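Local coordinates for glycoside Hydrolase (Bacteroides uniformis, PDB 5TA0), which probably hydrolyses agarose chains as an endo-acting beta-agarase and binds the agar oligosaccharide neoagarooctaose, at residues A[195-206]-A[240-249]; A[321-329]-A[346-357]. All coordinates share one frame; numbering follows the deposited sequence. Where two conformers were deposited one is given.

Interaction 1. Residues A[195-206]-A[240-249]; sequences PGFCEVINEPLW and MKVGGYCTAF. With AAL (3,6-anhydro-alpha-L-galactopyranose), chain C; GAL (beta-D-galactopyranose), chain B; GAL (beta-D-galactopyranose), chain D.
W206 and F249 meet where two adjacent parallel strands of the beta/alpha barrel, 197-199 and 242-247, lead into the glycan pocket. The edge of F249 turns toward the six-membered ring of W206, in an offset edge-to-face pair with planes at 69°. W206 CG lies anti to the backbone N (chi1 176°). This lays the indole against the sugar, with AAL C6 over one face. F249 offers its edge to the same sugar, with CZ 3.3 Å from AAL O5 in the ring plane. Replacing W206 by an alanine would probably leave AAL without its flat support and F249 without the ring it leans on.

E203 follows N202 and is the N-cap of helix 204-210. Its OE1 is 2.8 Å from O2 of GAL (chain D), and H281 holds OE2. This Asn-Glu pair in the loop after strand 197-199 is consistent with the acid/base site of clan GH-A enzymes.

The second shell positions E203. A248 CB packs 3.5 Å from E203 CD. The backbone N of E203 bonds to C246 O. P204 CG and L205 CD1 touch the Y245 ring obliquely. Y245 follows a cis peptide.

Deeper in the barrel, the two parallel strands are joined by backbone hydrogen bonds: C198 N to K241 O, G243 N to C198 O and V200 N to G243 O. V200 CG2 packs 3.6 Å from V242 CG1. At the far end a water accepts from K241 NZ and donates to G196 O at 2.8 Å.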
loop_
_atom_site.group_PDB
_atom_site.type_symbol
_atom_site.label_atom_id
_atom_site.label_comp_id
_atom_site.label_asym_id
_atom_site.label_seq_id
_atom_site.Cartn_x
_atom_site.Cartn_y
_atom_site.Cartn_z
ATOM N N PRO A 195 -2.442 11.168 -16.578
ATOM C CA PRO A 195 -2.184 10.318 -15.404
ATOM C C PRO A 195 -0.867 9.588 -15.472
ATOM O O PRO A 195 -0.416 9.206 -16.562
ATOM C CB PRO A 195 -3.368 9.337 -15.395
ATOM C CG PRO A 195 -4.020 9.460 -16.675
ATOM C CD PRO A 195 -3.596 10.706 -17.365
ATOM N N GLY A 196 -0.247 9.379 -14.312
ATOM C CA GLY A 196 0.908 8.505 -14.247
ATOM C C GLY A 196 0.588 7.032 -14.376
ATOM O O GLY A 196 1.412 6.234 -14.816
ATOM N N PHE A 197 -0.642 6.653 -13.962
ATOM C CA PHE A 197 -1.053 5.251 -13.881
ATOM C C PHE A 197 -2.537 5.160 -14.167
ATOM O O PHE A 197 -3.313 5.965 -13.647
ATOM C CB PHE A 197 -0.821 4.705 -12.469
ATOM C CG PHE A 197 0.598 4.779 -12.007
ATOM C CD1 PHE A 197 1.472 3.727 -12.202
ATOM C CD2 PHE A 197 1.078 5.941 -11.409
ATOM C CE1 PHE A 197 2.789 3.812 -11.749
ATOM C CE2 PHE A 197 2.406 6.036 -11.012
ATOM C CZ PHE A 197 3.245 4.971 -11.178
ATOM N N CYS A 198 -2.929 4.179 -14.970
ATOM C CA CYS A 198 -4.333 3.864 -15.238
ATOM C C CYS A 198 -4.658 2.478 -14.737
ATOM O O CYS A 198 -4.335 1.467 -15.363
ATOM C CB CYS A 198 -4.645 4.005 -16.725
ATOM S SG CYS A 198 -4.581 5.709 -17.327
ATOM N N GLU A 199 -5.361 2.436 -13.615
ATOM C CA GLU A 199 -5.960 1.195 -13.168
ATOM C C GLU A 199 -7.178 0.935 -14.037
ATOM O O GLU A 199 -7.856 1.856 -14.456
ATOM C CB GLU A 199 -6.383 1.281 -11.703
ATOM C CG GLU A 199 -5.275 1.548 -10.683
ATOM C CD GLU A 199 -5.854 1.722 -9.283
ATOM O OE1 GLU A 199 -6.698 2.622 -9.085
ATOM O OE2 GLU A 199 -5.492 0.887 -8.395
ATOM N N VAL A 200 -7.457 -0.337 -14.292
ATOM C CA VAL A 200 -8.597 -0.675 -15.156
ATOM C C VAL A 200 -9.932 -0.401 -14.457
ATOM O O VAL A 200 -10.804 0.321 -14.971
ATOM C CB VAL A 200 -8.486 -2.139 -15.649
ATOM C CG1 VAL A 200 -9.769 -2.611 -16.330
ATOM C CG2 VAL A 200 -7.286 -2.265 -16.602
ATOM N N ILE A 201 -10.102 -1.007 -13.289
ATOM C CA ILE A 201 -11.430 -1.016 -12.640
ATOM C C ILE A 201 -11.304 -1.249 -11.148
ATOM O O ILE A 201 -10.534 -2.108 -10.703
ATOM C CB ILE A 201 -12.358 -2.043 -13.343
ATOM C CG1 ILE A 201 -13.817 -1.906 -12.903
ATOM C CG2 ILE A 201 -11.837 -3.466 -13.178
ATOM C CD1 ILE A 201 -14.746 -2.767 -13.693
ATOM N N ASN A 202 -12.067 -0.501 -10.362
ATOM C CA ASN A 202 -11.976 -0.573 -8.907
ATOM C C ASN A 202 -12.714 -1.772 -8.296
ATOM O O ASN A 202 -13.912 -1.948 -8.541
ATOM C CB ASN A 202 -12.567 0.710 -8.322
ATOM C CG ASN A 202 -12.360 0.835 -6.839
ATOM O OD1 ASN A 202 -11.241 0.990 -6.374
ATOM N ND2 ASN A 202 -13.458 0.793 -6.067
ATOM N N GLU A 203 -12.014 -2.611 -7.516
ATOM C CA GLU A 203 -12.629 -3.673 -6.695
ATOM C C GLU A 203 -13.696 -4.487 -7.439
ATOM O O GLU A 203 -14.844 -4.626 -7.001
ATOM C CB GLU A 203 -13.189 -3.049 -5.413
ATOM C CG GLU A 203 -12.104 -2.370 -4.584
ATOM C CD GLU A 203 -12.517 -1.926 -3.207
ATOM O OE1 GLU A 203 -13.728 -1.793 -2.966
ATOM O OE2 GLU A 203 -11.588 -1.653 -2.400
ATOM N N PRO A 204 -13.308 -5.081 -8.575
ATOM C CA PRO A 204 -14.305 -5.714 -9.422
ATOM C C PRO A 204 -14.918 -6.996 -8.894
ATOM O O PRO A 204 -16.105 -7.228 -9.136
ATOM C CB PRO A 204 -13.564 -5.946 -10.736
ATOM C CG PRO A 204 -12.115 -6.087 -10.327
ATOM C CD PRO A 204 -11.977 -5.074 -9.207
ATOM N N LEU A 205 -14.134 -7.842 -8.235
ATOM C CA LEU A 205 -14.660 -9.095 -7.698
ATOM C C LEU A 205 -15.552 -8.896 -6.505
ATOM O O LEU A 205 -16.419 -9.733 -6.268
ATOM C CB LEU A 205 -13.567 -10.136 -7.436
ATOM C CG LEU A 205 -12.859 -10.606 -8.723
ATOM C CD1 LEU A 205 -11.842 -11.680 -8.373
ATOM C CD2 LEU A 205 -13.820 -11.122 -9.794
ATOM N N TRP A 206 -15.415 -7.782 -5.797
ATOM C CA TRP A 206 -16.406 -7.416 -4.803
ATOM C C TRP A 206 -17.791 -7.337 -5.462
ATOM O O TRP A 206 -18.751 -7.965 -4.993
ATOM C CB TRP A 206 -16.051 -6.107 -4.098
ATOM C CG TRP A 206 -17.115 -5.675 -3.138
ATOM C CD1 TRP A 206 -17.986 -4.662 -3.306
ATOM C CD2 TRP A 206 -17.455 -6.299 -1.889
ATOM N NE1 TRP A 206 -18.859 -4.599 -2.242
ATOM C CE2 TRP A 206 -18.565 -5.601 -1.366
ATOM C CE3 TRP A 206 -16.960 -7.405 -1.188
ATOM C CZ2 TRP A 206 -19.168 -5.961 -0.141
ATOM C CZ3 TRP A 206 -17.558 -7.750 0.040
ATOM C CH2 TRP A 206 -18.639 -7.030 0.538
ATOM N N MET A 240 0.900 5.026 -21.964
ATOM C CA MET A 240 0.226 4.969 -20.672
ATOM C C MET A 240 0.566 3.592 -20.019
ATOM O O MET A 240 0.836 2.597 -20.737
ATOM C CB MET A 240 -1.289 5.181 -20.867
ATOM C CG MET A 240 -2.082 5.266 -19.577
ATOM S SD MET A 240 -1.357 6.475 -18.474
ATOM C CE MET A 240 -1.675 7.955 -19.434
ATOM N N LYS A 241 0.683 3.568 -18.685
ATOM C CA LYS A 241 0.823 2.376 -17.844
ATOM C C LYS A 241 -0.571 1.943 -17.399
ATOM O O LYS A 241 -1.352 2.781 -16.915
ATOM C CB LYS A 241 1.680 2.685 -16.611
ATOM C CG LYS A 241 3.136 2.992 -16.863
ATOM C CD LYS A 241 3.789 3.319 -15.526
ATOM C CE LYS A 241 5.246 3.745 -15.652
ATOM N NZ LYS A 241 5.792 4.195 -14.330
ATOM N N VAL A 242 -0.868 0.657 -17.577
ATOM C CA VAL A 242 -2.168 0.076 -17.195
ATOM C C VAL A 242 -1.938 -1.047 -16.184
ATOM O O VAL A 242 -0.978 -1.822 -16.312
ATOM C CB VAL A 242 -2.908 -0.434 -18.441
ATOM C CG1 VAL A 242 -4.267 -1.041 -18.081
ATOM C CG2 VAL A 242 -3.086 0.708 -19.442
ATOM N N GLY A 243 -2.834 -1.156 -15.197
ATOM C CA GLY A 243 -2.693 -2.168 -14.172
ATOM C C GLY A 243 -4.021 -2.701 -13.646
ATOM O O GLY A 243 -5.092 -2.180 -13.927
ATOM N N GLY A 244 -3.893 -3.755 -12.835
ATOM C CA GLY A 244 -5.061 -4.424 -12.256
ATOM C C GLY A 244 -4.643 -5.421 -11.194
ATOM O O GLY A 244 -3.446 -5.579 -10.936
ATOM N N TYR A 245 -5.591 -6.105 -10.560
ATOM C CA TYR A 245 -7.028 -5.953 -10.779
ATOM C C TYR A 245 -7.721 -5.113 -9.722
ATOM O O TYR A 245 -8.935 -5.037 -9.716
ATOM C CB TYR A 245 -7.735 -7.288 -11.027
ATOM C CG TYR A 245 -7.916 -8.260 -9.870
ATOM C CD1 TYR A 245 -8.997 -8.164 -8.996
ATOM C CD2 TYR A 245 -7.051 -9.338 -9.704
ATOM C CE1 TYR A 245 -9.188 -9.116 -7.992
ATOM C CE2 TYR A 245 -7.240 -10.267 -8.703
ATOM C CZ TYR A 245 -8.316 -10.164 -7.863
ATOM O OH TYR A 245 -8.494 -11.117 -6.892
ATOM N N CYS A 246 -6.937 -4.442 -8.860
ATOM C CA CYS A 246 -7.425 -3.472 -7.872
ATOM C C CYS A 246 -8.300 -4.167 -6.842
ATOM O O CYS A 246 -9.453 -3.811 -6.617
ATOM C CB CYS A 246 -8.104 -2.296 -8.570
ATOM S SG CYS A 246 -8.380 -0.867 -7.548
ATOM N N THR A 247 -7.721 -5.194 -6.242
ATOM C CA THR A 247 -8.439 -6.147 -5.390
ATOM C C THR A 247 -8.928 -5.543 -4.078
ATOM O O THR A 247 -8.143 -5.010 -3.311
ATOM C CB THR A 247 -7.467 -7.298 -5.080
ATOM O OG1 THR A 247 -6.852 -7.712 -6.319
ATOM C CG2 THR A 247 -8.167 -8.461 -4.379
ATOM N N ALA A 248 -10.203 -5.705 -3.768
ATOM C CA ALA A 248 -10.780 -5.221 -2.512
ATOM C C ALA A 248 -10.211 -5.911 -1.288
ATOM O O ALA A 248 -9.887 -5.226 -0.297
ATOM C CB ALA A 248 -12.302 -5.362 -2.519
ATOM N N PHE A 249 -10.096 -7.244 -1.366
ATOM C CA PHE A 249 -9.756 -8.088 -0.215
ATOM C C PHE A 249 -8.923 -9.264 -0.690
ATOM O O PHE A 249 -9.453 -10.324 -0.981
ATOM C CB PHE A 249 -11.040 -8.587 0.498
ATOM C CG PHE A 249 -11.890 -7.477 1.024
ATOM C CD1 PHE A 249 -11.449 -6.684 2.066
ATOM C CD2 PHE A 249 -13.105 -7.143 0.398
ATOM C CE1 PHE A 249 -12.210 -5.606 2.518
ATOM C CE2 PHE A 249 -13.862 -6.069 0.861
ATOM C CZ PHE A 249 -13.410 -5.295 1.918
HETATM C C1 AAL C . -17.358 -3.200 1.983
HETATM C C2 AAL C . -18.050 -1.868 1.695
HETATM C C3 AAL C . -17.452 -1.289 0.439
HETATM C C4 AAL C . -15.975 -1.056 0.598
HETATM C C5 AAL C . -15.512 -2.483 0.540
HETATM C C6 AAL C . -16.270 -3.003 -0.658
HETATM O O2 AAL C . -17.867 -0.949 2.781
HETATM O O3 AAL C . -17.522 -2.282 -0.604
HETATM O O4 AAL C . -15.503 -0.375 -0.542
HETATM O O5 AAL C . -15.941 -3.116 1.748
HETATM C C1 GAL B . -18.788 -6.441 5.368
HETATM C C2 GAL B . -18.633 -5.009 4.900
HETATM C C3 GAL B . -17.862 -4.933 3.585
HETATM C C4 GAL B . -16.575 -5.741 3.667
HETATM C C5 GAL B . -16.891 -7.159 4.122
HETATM C C6 GAL B . -15.652 -8.031 4.155
HETATM O O1 GAL B . -19.404 -6.514 6.668
HETATM O O2 GAL B . -19.906 -4.404 4.688
HETATM O O3 GAL B . -17.640 -3.540 3.343
HETATM O O4 GAL B . -15.657 -5.149 4.599
HETATM O O5 GAL B . -17.500 -7.075 5.419
HETATM O O6 GAL B . -15.999 -9.360 4.550
HETATM C C1 GAL D . -14.929 0.899 -0.239
HETATM C C2 GAL D . -14.562 1.449 -1.608
HETATM C C3 GAL D . -14.350 2.952 -1.642
HETATM C C4 GAL D . -15.270 3.710 -0.690
HETATM C C5 GAL D . -15.362 3.067 0.667
HETATM C C6 GAL D . -16.307 3.767 1.662
HETATM O O2 GAL D . -13.354 0.848 -2.051
HETATM O O3 GAL D . -14.660 3.295 -3.001
HETATM O O4 GAL D . -16.577 3.759 -1.289
HETATM O O5 GAL D . -15.859 1.749 0.439
HETATM O O6 GAL D . -15.895 5.106 1.992
HETATM O O HOH W 1 4.149 6.581 -14.467
HETATM O O HOH W 2 2.081 6.050 -17.602
HETATM O O HOH W 3 -11.777 -2.884 0.086
#

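Interaction 2. Residues A[321-329]-A[346-357]; sequences LMISQYSAQ and RLKSTNSMLMQF. With GAL (beta-D-galactopyranose), chain B; AAL (3,6-anhydro-alpha-L-galactopyranose), chain C; GAL (beta-D-galactopyranose), chain D; EDO (1,2-ethanediol), chain O.
Y326 lies along helix 346-357 and touches T350, M353, L354 and F357. Its CG stands between the backbone N and the carbonyl carbon (chi1 74°), and this sends the ring toward the helix. CB lies 4.0 Å from M353 SD, and the same sulfur makes an oblique Met-aromatic contact, 4.9 Å from the ring centroid. CD1 rests 3.6 Å from M353 CB. CE1 meets the helix backbone, with T350 O in the ring plane at its edge. Over one face stands F357, whose edge points at the ring centre with planes at 82°. At the tip, OH is 3.6 Å from L354 CB. F357 is itself covered by I323 CD1, which lies over its face in a CH-pi contact, 3.9 Å from the ring centroid.

S327 comes next and lies close to the helix, with CB 3.1 Å from T350 OG1. That hydroxyl donates to R346 O, from above the carbonyl plane. R346 O also takes the T350 backbone N. The R346 chain bends at chi3 (76°) and brings one face of the guanidinium to S327 OG. The angle there is too poor for a direct bond. A water bridges instead, accepting from R346 NE at 2.7 Å and bonding to S327 OG. R346 NH1 is also held by F370 O. A328 CB packs by S349 OG, which is bonded to D284.

The contact joins the first strand and the helix of the beta-alpha-beta unit 321-326, 340-358, 364-369. M300 and M304 of helix 298-315 touch F357, and F413 of helix 411-416 touches T350.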
loop_
_atom_site.group_PDB
_atom_site.type_symbol
_atom_site.label_atom_id
_atom_site.label_comp_id
_atom_site.label_asym_id
_atom_site.label_seq_id
_atom_site.Cartn_x
_atom_site.Cartn_y
_atom_site.Cartn_z
ATOM N N LEU A 321 4.213 -3.013 -7.848
ATOM C CA LEU A 321 2.973 -3.147 -7.081
ATOM C C LEU A 321 2.486 -1.775 -6.615
ATOM O O LEU A 321 3.266 -0.995 -6.016
ATOM C CB LEU A 321 3.177 -4.053 -5.872
ATOM C CG LEU A 321 1.950 -4.329 -4.988
ATOM C CD1 LEU A 321 0.893 -5.123 -5.742
ATOM C CD2 LEU A 321 2.350 -5.061 -3.713
ATOM N N MET A 322 1.219 -1.495 -6.867
ATOM C CA MET A 322 0.530 -0.332 -6.368
ATOM C C MET A 322 -0.443 -0.756 -5.279
ATOM O O MET A 322 -1.121 -1.776 -5.408
ATOM C CB MET A 322 -0.253 0.304 -7.510
ATOM C CG MET A 322 -1.240 1.375 -7.084
ATOM S SD MET A 322 -2.121 2.141 -8.463
ATOM C CE MET A 322 -0.772 3.037 -9.228
ATOM N N ILE A 323 -0.519 0.035 -4.222
ATOM C CA ILE A 323 -1.552 -0.127 -3.188
ATOM C C ILE A 323 -2.372 1.152 -3.209
ATOM O O ILE A 323 -2.045 2.138 -2.555
ATOM C CB ILE A 323 -0.973 -0.490 -1.802
ATOM C CG1 ILE A 323 -0.001 -1.686 -1.895
ATOM C CG2 ILE A 323 -2.092 -0.878 -0.858
ATOM C CD1 ILE A 323 1.435 -1.283 -2.014
ATOM N N SER A 324 -3.454 1.174 -4.009
ATOM C CA SER A 324 -4.106 2.441 -4.278
ATOM C C SER A 324 -5.103 2.894 -3.204
ATOM O O SER A 324 -5.569 4.023 -3.254
ATOM C CB SER A 324 -4.780 2.448 -5.634
ATOM O OG SER A 324 -5.663 1.371 -5.807
ATOM N N GLN A 325 -5.414 1.996 -2.275
ATOM C CA GLN A 325 -6.160 2.310 -1.034
ATOM C C GLN A 325 -5.648 1.412 0.074
ATOM O O GLN A 325 -5.609 0.195 -0.117
ATOM C CB GLN A 325 -7.658 2.041 -1.160
ATOM C CG GLN A 325 -8.418 2.935 -2.139
ATOM C CD GLN A 325 -9.884 2.556 -2.277
ATOM O OE1 GLN A 325 -10.504 1.951 -1.352
ATOM N NE2 GLN A 325 -10.464 2.915 -3.395
ATOM N N TYR A 326 -5.298 1.985 1.215
ATOM C CA TYR A 326 -4.960 1.176 2.386
ATOM C C TYR A 326 -5.236 1.939 3.659
ATOM O O TYR A 326 -5.305 3.161 3.653
ATOM C CB TYR A 326 -3.511 0.710 2.352
ATOM C CG TYR A 326 -2.425 1.722 2.654
ATOM C CD1 TYR A 326 -1.918 1.859 3.943
ATOM C CD2 TYR A 326 -1.830 2.478 1.639
ATOM C CE1 TYR A 326 -0.885 2.727 4.236
ATOM C CE2 TYR A 326 -0.795 3.381 1.926
ATOM C CZ TYR A 326 -0.306 3.466 3.208
ATOM O OH TYR A 326 0.752 4.294 3.543
ATOM N N SER A 327 -5.364 1.155 4.720
ATOM C CA SER A 327 -5.351 1.538 6.159
ATOM C C SER A 327 -6.299 0.591 6.889
ATOM O O SER A 327 -5.986 -0.589 6.944
ATOM C CB SER A 327 -5.525 3.031 6.485
ATOM O OG SER A 327 -6.813 3.472 6.154
ATOM N N ALA A 328 -7.372 1.110 7.485
ATOM C CA ALA A 328 -8.341 0.261 8.205
ATOM C C ALA A 328 -9.739 0.496 7.653
ATOM O O ALA A 328 -10.079 1.604 7.200
ATOM C CB ALA A 328 -8.325 0.575 9.690
ATOM N N GLN A 329 -10.544 -0.555 7.684
ATOM C CA GLN A 329 -11.982 -0.428 7.538
ATOM C C GLN A 329 -12.541 -0.611 8.940
ATOM O O GLN A 329 -12.224 -1.606 9.580
ATOM C CB GLN A 329 -12.518 -1.480 6.575
ATOM C CG GLN A 329 -14.026 -1.434 6.467
ATOM C CD GLN A 329 -14.607 -2.185 5.305
ATOM O OE1 GLN A 329 -13.915 -2.931 4.597
ATOM N NE2 GLN A 329 -15.938 -2.010 5.123
ATOM N N ARG A 346 -7.704 4.410 11.956
ATOM C CA ARG A 346 -7.104 4.538 10.616
ATOM C C ARG A 346 -5.611 4.873 10.713
ATOM O O ARG A 346 -4.785 4.288 9.983
ATOM C CB ARG A 346 -7.837 5.615 9.818
ATOM C CG ARG A 346 -9.329 5.355 9.650
ATOM C CD ARG A 346 -9.921 6.374 8.692
ATOM N NE ARG A 346 -9.563 6.026 7.330
ATOM C CZ ARG A 346 -10.151 5.054 6.631
ATOM N NH1 ARG A 346 -9.728 4.742 5.410
ATOM N NH2 ARG A 346 -11.192 4.389 7.122
ATOM N N LEU A 347 -5.272 5.804 11.579
ATOM C CA LEU A 347 -3.872 6.249 11.739
ATOM C C LEU A 347 -2.935 5.086 12.022
ATOM O O LEU A 347 -1.839 4.960 11.428
ATOM C CB LEU A 347 -3.739 7.316 12.840
ATOM C CG LEU A 347 -4.252 8.698 12.463
ATOM C CD1 LEU A 347 -4.425 9.538 13.716
ATOM C CD2 LEU A 347 -3.329 9.386 11.466
ATOM N N LYS A 348 -3.298 4.239 12.985
ATOM C CA LYS A 348 -2.347 3.196 13.415
ATOM C C LYS A 348 -2.121 2.161 12.329
ATOM O O LYS A 348 -1.021 1.641 12.182
ATOM C CB LYS A 348 -2.748 2.565 14.757
ATOM C CG LYS A 348 -3.997 1.729 14.749
ATOM C CD LYS A 348 -4.367 1.291 16.168
ATOM C CE LYS A 348 -5.694 0.573 16.271
ATOM N NZ LYS A 348 -5.630 -0.837 15.801
ATOM N N SER A 349 -3.164 1.860 11.544
ATOM C CA SER A 349 -2.998 0.963 10.402
ATOM C C SER A 349 -2.145 1.610 9.318
ATOM O O SER A 349 -1.297 0.936 8.729
ATOM C CB SER A 349 -4.357 0.551 9.849
ATOM O OG SER A 349 -4.976 -0.392 10.723
ATOM N N THR A 350 -2.367 2.892 9.072
ATOM C CA THR A 350 -1.593 3.594 8.061
ATOM C C THR A 350 -0.107 3.561 8.354
ATOM O O THR A 350 0.697 3.217 7.467
ATOM C CB THR A 350 -2.040 5.054 7.907
ATOM O OG1 THR A 350 -3.430 5.089 7.599
ATOM C CG2 THR A 350 -1.288 5.701 6.747
ATOM N N ASN A 351 0.280 3.908 9.576
ATOM C CA ASN A 351 1.694 3.977 9.897
ATOM C C ASN A 351 2.384 2.620 9.769
ATOM O O ASN A 351 3.482 2.526 9.218
ATOM C CB ASN A 351 1.901 4.543 11.310
ATOM C CG ASN A 351 1.798 6.040 11.363
ATOM O OD1 ASN A 351 2.222 6.743 10.467
ATOM N ND2 ASN A 351 1.188 6.545 12.406
ATOM N N SER A 352 1.756 1.556 10.274
ATOM C CA SER A 352 2.350 0.236 10.194
ATOM C C SER A 352 2.471 -0.240 8.751
ATOM O O SER A 352 3.530 -0.726 8.339
ATOM C CB SER A 352 1.614 -0.806 11.034
ATOM O OG SER A 352 1.687 -0.497 12.414
ATOM N N MET A 353 1.385 -0.130 7.966
ATOM C CA MET A 353 1.454 -0.564 6.587
ATOM C C MET A 353 2.503 0.215 5.788
ATOM O O MET A 353 3.260 -0.385 5.002
ATOM C CB MET A 353 0.087 -0.423 5.946
ATOM C CG MET A 353 -0.919 -1.430 6.487
ATOM S SD MET A 353 -2.387 -1.489 5.440
ATOM C CE MET A 353 -3.316 -2.745 6.312
ATOM N N LEU A 354 2.563 1.529 6.012
ATOM C CA LEU A 354 3.568 2.358 5.361
ATOM C C LEU A 354 4.967 1.840 5.611
ATOM O O LEU A 354 5.749 1.709 4.682
ATOM C CB LEU A 354 3.462 3.803 5.805
ATOM C CG LEU A 354 4.601 4.724 5.342
ATOM C CD1 LEU A 354 4.783 4.717 3.826
ATOM C CD2 LEU A 354 4.333 6.145 5.799
ATOM N N MET A 355 5.296 1.548 6.861
ATOM C CA MET A 355 6.634 1.012 7.155
ATOM C C MET A 355 6.917 -0.270 6.347
ATOM O O MET A 355 8.022 -0.475 5.815
ATOM C CB MET A 355 6.771 0.732 8.655
ATOM C CG MET A 355 6.776 1.990 9.508
ATOM S SD MET A 355 8.286 2.932 9.401
ATOM C CE MET A 355 9.419 2.006 10.461
ATOM N N GLN A 356 5.912 -1.128 6.224
ATOM C CA GLN A 356 6.075 -2.386 5.490
ATOM C C GLN A 356 6.224 -2.131 3.999
ATOM O O GLN A 356 7.072 -2.759 3.370
ATOM C CB GLN A 356 4.952 -3.370 5.819
ATOM C CG GLN A 356 4.964 -3.710 7.321
ATOM C CD GLN A 356 3.971 -4.742 7.774
ATOM O OE1 GLN A 356 3.142 -4.477 8.667
ATOM N NE2 GLN A 356 4.073 -5.942 7.220
ATOM N N PHE A 357 5.532 -1.136 3.449
ATOM C CA PHE A 357 5.717 -0.799 2.022
ATOM C C PHE A 357 7.100 -0.193 1.778
ATOM O O PHE A 357 7.732 -0.508 0.755
ATOM C CB PHE A 357 4.649 0.172 1.514
ATOM C CG PHE A 357 3.227 -0.334 1.672
ATOM C CD1 PHE A 357 2.872 -1.669 1.393
ATOM C CD2 PHE A 357 2.247 0.542 2.087
ATOM C CE1 PHE A 357 1.565 -2.109 1.541
ATOM C CE2 PHE A 357 0.961 0.113 2.213
ATOM C CZ PHE A 357 0.619 -1.205 1.963
HETATM C C1 GAL B . -18.788 -6.441 5.368
HETATM C C2 GAL B . -18.633 -5.009 4.900
HETATM C C3 GAL B . -17.862 -4.933 3.585
HETATM C C4 GAL B . -16.575 -5.741 3.667
HETATM C C5 GAL B . -16.891 -7.159 4.122
HETATM C C6 GAL B . -15.652 -8.031 4.155
HETATM O O1 GAL B . -19.404 -6.514 6.668
HETATM O O2 GAL B . -19.906 -4.404 4.688
HETATM O O3 GAL B . -17.640 -3.540 3.343
HETATM O O4 GAL B . -15.657 -5.149 4.599
HETATM O O5 GAL B . -17.500 -7.075 5.419
HETATM O O6 GAL B . -15.999 -9.360 4.550
HETATM C C1 AAL C . -17.358 -3.200 1.983
HETATM C C2 AAL C . -18.050 -1.868 1.695
HETATM C C3 AAL C . -17.452 -1.289 0.439
HETATM C C4 AAL C . -15.975 -1.056 0.598
HETATM C C5 AAL C . -15.512 -2.483 0.540
HETATM C C6 AAL C . -16.270 -3.003 -0.658
HETATM O O2 AAL C . -17.867 -0.949 2.781
HETATM O O3 AAL C . -17.522 -2.282 -0.604
HETATM O O4 AAL C . -15.503 -0.375 -0.542
HETATM O O5 AAL C . -15.941 -3.116 1.748
HETATM C C1 GAL D . -14.929 0.899 -0.239
HETATM C C2 GAL D . -14.562 1.449 -1.608
HETATM C C3 GAL D . -14.350 2.952 -1.642
HETATM C C4 GAL D . -15.270 3.710 -0.690
HETATM C C5 GAL D . -15.362 3.067 0.667
HETATM C C6 GAL D . -16.307 3.767 1.662
HETATM O O2 GAL D . -13.354 0.848 -2.051
HETATM O O3 GAL D . -14.660 3.295 -3.001
HETATM O O4 GAL D . -16.577 3.759 -1.289
HETATM O O5 GAL D . -15.859 1.749 0.439
HETATM O O6 GAL D . -15.895 5.106 1.992
HETATM C C1 EDO O . -3.953 9.550 6.440
HETATM O O1 EDO O . -2.703 9.185 5.936
HETATM C C2 EDO O . -4.092 8.714 7.688
HETATM O O2 EDO O . -4.761 7.532 7.260
HETATM O O HOH W 4 -7.053 6.565 6.381
HETATM O O HOH W 5 -11.764 2.853 4.548
#

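Overall arrangement
Interaction 1 comes first along the chain and closes before interaction 2 opens. Their centres are about 17 Å apart. Both reach the same parallel sheet of the barrel. Interaction 1 pairs neighbouring strands 197-199 and 242-247, while interaction 2 ties strand 321-326 to helix 340-358 outside it. Strand 277-285 lies between the two in sheet order. Inside the barrel they touch: E199 OE2 is 2.6 Å from S324 OG, a probable hydrogen bond, and F197 packs on M322. At the pocket F249 meets Q329, and both contacts reach the same glycan. One joins two adjacent strands of the barrel, the other joins the barrel to its helical layer.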